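Local coordinates for mbGIPC protein (Monosiga brevicollis, PDB 6X1X) that probably binds C-terminal peptides of partner proteins through its PDZ domain, the part present here, as a GIPC-family signalling protein, at residues 7-12 and 44-49. Numbering follows the deposited sequence.
Sequences KTVKVI and VANVAV
Asn46 turns its carboxamide against residues 7-12 of the edge strand 6-12 and donates from ND2 to the backbone O of Thr8 at 3.0 Å. The N-H...O angle of 154° and an acceptor only 7° out of the amide plane show a well-directed N-H, although the donor sits above the carbonyl plane of Thr8. With chi1 at 63°, CG lies between the backbone N and carbonyl carbon, which swings the amide toward the strand and brings OD1 within 3.8 Å of Val9 CG2, the two side chains sliding past each other in opposite directions. The backbone O of Asn46 takes a weak bond from Lys7 NZ (3.0 Å); Lys7 NZ also forms salt bridges with Asp51, its strongest partner, and Glu88. Farther along, Val44 CG1 meets Val9 CG1 at 3.6 Å and Val44 CG2 meets Val11 CG2 at 3.8 Å, Val44 and Val11 crossing at about a right angle. Shortened to an alanine here, the Asn46 side chain would probably leave Thr8 O without its ND2 donor and Val9 CG2 without its OD1 contact. The type I turn from Val44 to Val47 is thus joined to the PDZ sheet by the Asn46 amide bond, a weak Lys7 bond and valine packing, with Lys7 probably offsetting the two carboxylates.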
ATOM      1  N   LYS A   7      -5.994   4.969   6.690  1.00 17.24           N
ATOM      2  CA  LYS A   7      -7.011   4.595   5.714  1.00 18.41           C
ATOM      3  C   LYS A   7      -7.050   3.083   5.558  1.00 15.27           C
ATOM      4  O   LYS A   7      -6.002   2.437   5.471  1.00 14.81           O
ATOM      5  CB  LYS A   7      -6.686   5.171   4.332  1.00 19.39           C
ATOM      6  CG  LYS A   7      -6.549   6.672   4.290  1.00 26.96           C
ATOM      7  CD  LYS A   7      -6.237   7.145   2.890  1.00 20.34           C
ATOM      8  CE  LYS A   7      -4.858   6.700   2.425  1.00 16.60           C
ATOM      9  NZ  LYS A   7      -4.516   7.440   1.193  1.00 12.73           N
ATOM     10  N   THR A   8      -8.259   2.533   5.473  1.00 18.16           N
ATOM     11  CA  THR A   8      -8.455   1.110   5.228  1.00 19.25           C
ATOM     12  C   THR A   8      -8.735   0.893   3.748  1.00 15.46           C
ATOM     13  O   THR A   8      -9.670   1.480   3.189  1.00 21.13           O
ATOM     14  CB  THR A   8      -9.612   0.565   6.061  1.00 19.60           C
ATOM     15  OG1 THR A   8      -9.273   0.648   7.449  1.00 26.91           O
ATOM     16  CG2 THR A   8      -9.881  -0.891   5.695  1.00 20.22           C
ATOM     17  N   VAL A   9      -7.940   0.036   3.125  1.00 15.23           N
ATOM     18  CA  VAL A   9      -8.046  -0.282   1.710  1.00 15.34           C
ATOM     19  C   VAL A   9      -8.447  -1.751   1.630  1.00 16.08           C
ATOM     20  O   VAL A   9      -7.775  -2.609   2.210  1.00 15.91           O
ATOM     21  CB  VAL A   9      -6.703  -0.032   1.007  1.00 19.62           C
ATOM     22  CG1 VAL A   9      -6.763  -0.437  -0.421  1.00 29.45           C
ATOM     23  CG2 VAL A   9      -6.317   1.437   1.118  1.00 26.06           C
ATOM     24  N   LYS A  10      -9.557  -2.048   0.955  1.00 15.62           N
ATOM     25  CA  LYS A  10     -10.014  -3.423   0.772  1.00 12.27           C
ATOM     26  C   LYS A  10     -10.111  -3.689  -0.718  1.00  9.64           C
ATOM     27  O   LYS A  10     -10.881  -3.022  -1.415  1.00 12.35           O
ATOM     28  CB  LYS A  10     -11.362  -3.674   1.445  1.00 14.20           C
ATOM     29  CG  LYS A  10     -11.762  -5.133   1.438  1.00 15.49           C
ATOM     30  CD  LYS A  10     -12.740  -5.457   2.560  1.00 28.58           C
ATOM     31  CE  LYS A  10     -14.123  -5.772   2.020  1.00 19.82           C
ATOM     32  NZ  LYS A  10     -15.014  -6.380   3.057  1.00 17.67           N
ATOM     33  N   VAL A  11      -9.354  -4.684  -1.188  1.00 10.31           N
ATOM     34  CA  VAL A  11      -8.984  -4.834  -2.592  1.00 13.10           C
ATOM     35  C   VAL A  11      -9.157  -6.291  -2.977  1.00 10.16           C
ATOM     36  O   VAL A  11      -8.838  -7.188  -2.193  1.00  7.78           O
ATOM     37  CB  VAL A  11      -7.510  -4.420  -2.815  1.00 11.07           C
ATOM     38  CG1 VAL A  11      -7.103  -4.618  -4.250  1.00 18.69           C
ATOM     39  CG2 VAL A  11      -7.308  -2.994  -2.436  1.00 22.11           C
ATOM     40  N   ILE A  12      -9.621  -6.537  -4.193  1.00 11.57           N
ATOM     41  CA  ILE A  12      -9.629  -7.884  -4.754  1.00 10.11           C
ATOM     42  C   ILE A  12      -8.408  -8.036  -5.649  1.00  7.67           C
ATOM     43  O   ILE A  12      -8.228  -7.276  -6.607  1.00  7.51           O
ATOM     44  CB  ILE A  12     -10.921  -8.165  -5.530  1.00 13.95           C
ATOM     45  CG1 ILE A  12     -12.103  -8.167  -4.562  1.00 15.30           C
ATOM     46  CG2 ILE A  12     -10.812  -9.490  -6.244  1.00 14.00           C
ATOM     47  CD1 ILE A  12     -13.413  -8.558  -5.193  1.00 31.80           C
ATOM     48  N   VAL A  44      -8.067   1.946  -6.997  1.00  5.73           N
ATOM     49  CA  VAL A  44      -8.496   2.031  -5.605  1.00  6.90           C
ATOM     50  C   VAL A  44      -8.635   3.503  -5.226  1.00  6.81           C
ATOM     51  O   VAL A  44      -7.682   4.280  -5.324  1.00  6.94           O
ATOM     52  CB  VAL A  44      -7.514   1.298  -4.683  1.00  7.21           C
ATOM     53  CG1 VAL A  44      -7.848   1.576  -3.228  1.00 11.26           C
ATOM     54  CG2 VAL A  44      -7.539  -0.204  -4.966  1.00  7.18           C
ATOM     55  N   ALA A  45      -9.836   3.885  -4.783  1.00  7.23           N
ATOM     56  CA  ALA A  45     -10.162   5.301  -4.628  1.00  7.85           C
ATOM     57  C   ALA A  45      -9.285   5.999  -3.602  1.00  9.19           C
ATOM     58  O   ALA A  45      -8.988   7.188  -3.758  1.00 12.37           O
ATOM     59  CB  ALA A  45     -11.630   5.466  -4.235  1.00  9.13           C
ATOM     60  N   ASN A  46      -8.880   5.296  -2.548  1.00  8.42           N
ATOM     61  CA  ASN A  46      -8.286   5.930  -1.375  1.00  9.78           C
ATOM     62  C   ASN A  46      -6.844   5.492  -1.108  1.00  9.44           C
ATOM     63  O   ASN A  46      -6.423   5.426   0.049  1.00 11.20           O
ATOM     64  CB  ASN A  46      -9.163   5.698  -0.141  1.00 11.45           C
ATOM     65  CG  ASN A  46      -9.286   4.223   0.226  1.00 10.61           C
ATOM     66  OD1 ASN A  46      -9.114   3.339  -0.612  1.00 12.80           O
ATOM     67  ND2 ASN A  46      -9.587   3.953   1.494  1.00 12.30           N
ATOM     68  N   VAL A  47      -6.068   5.205  -2.150  1.00  7.16           N
ATOM     69  CA  VAL A  47      -4.644   4.918  -2.014  1.00  8.12           C
ATOM     70  C   VAL A  47      -3.893   5.814  -2.983  1.00  6.75           C
ATOM     71  O   VAL A  47      -4.349   6.033  -4.111  1.00  7.24           O
ATOM     72  CB  VAL A  47      -4.316   3.426  -2.258  1.00  8.69           C
ATOM     73  CG1 VAL A  47      -4.475   3.040  -3.718  1.00 12.62           C
ATOM     74  CG2 VAL A  47      -2.906   3.117  -1.792  1.00 11.29           C
ATOM     75  N   ALA A  48      -2.749   6.335  -2.550  1.00  6.96           N
ATOM     76  CA  ALA A  48      -2.005   7.280  -3.365  1.00  7.42           C
ATOM     77  C   ALA A  48      -0.510   7.061  -3.209  1.00  7.11           C
ATOM     78  O   ALA A  48      -0.034   6.564  -2.184  1.00  6.96           O
ATOM     79  CB  ALA A  48      -2.320   8.728  -2.979  1.00  9.91           C
ATOM     80  N   VAL A  49       0.231   7.468  -4.243  1.00  7.63           N
ATOM     81  CA  VAL A  49       1.681   7.532  -4.144  1.00  7.87           C
ATOM     82  C   VAL A  49       2.051   8.333  -2.910  1.00  6.83           C
ATOM     83  O   VAL A  49       1.448   9.372  -2.615  1.00  7.60           O
ATOM     84  CB  VAL A  49       2.267   8.163  -5.420  1.00  7.66           C
ATOM     85  CG1 VAL A  49       3.730   8.521  -5.225  1.00 10.73           C
ATOM     86  CG2 VAL A  49       2.099   7.224  -6.605  1.00 11.28           C
TER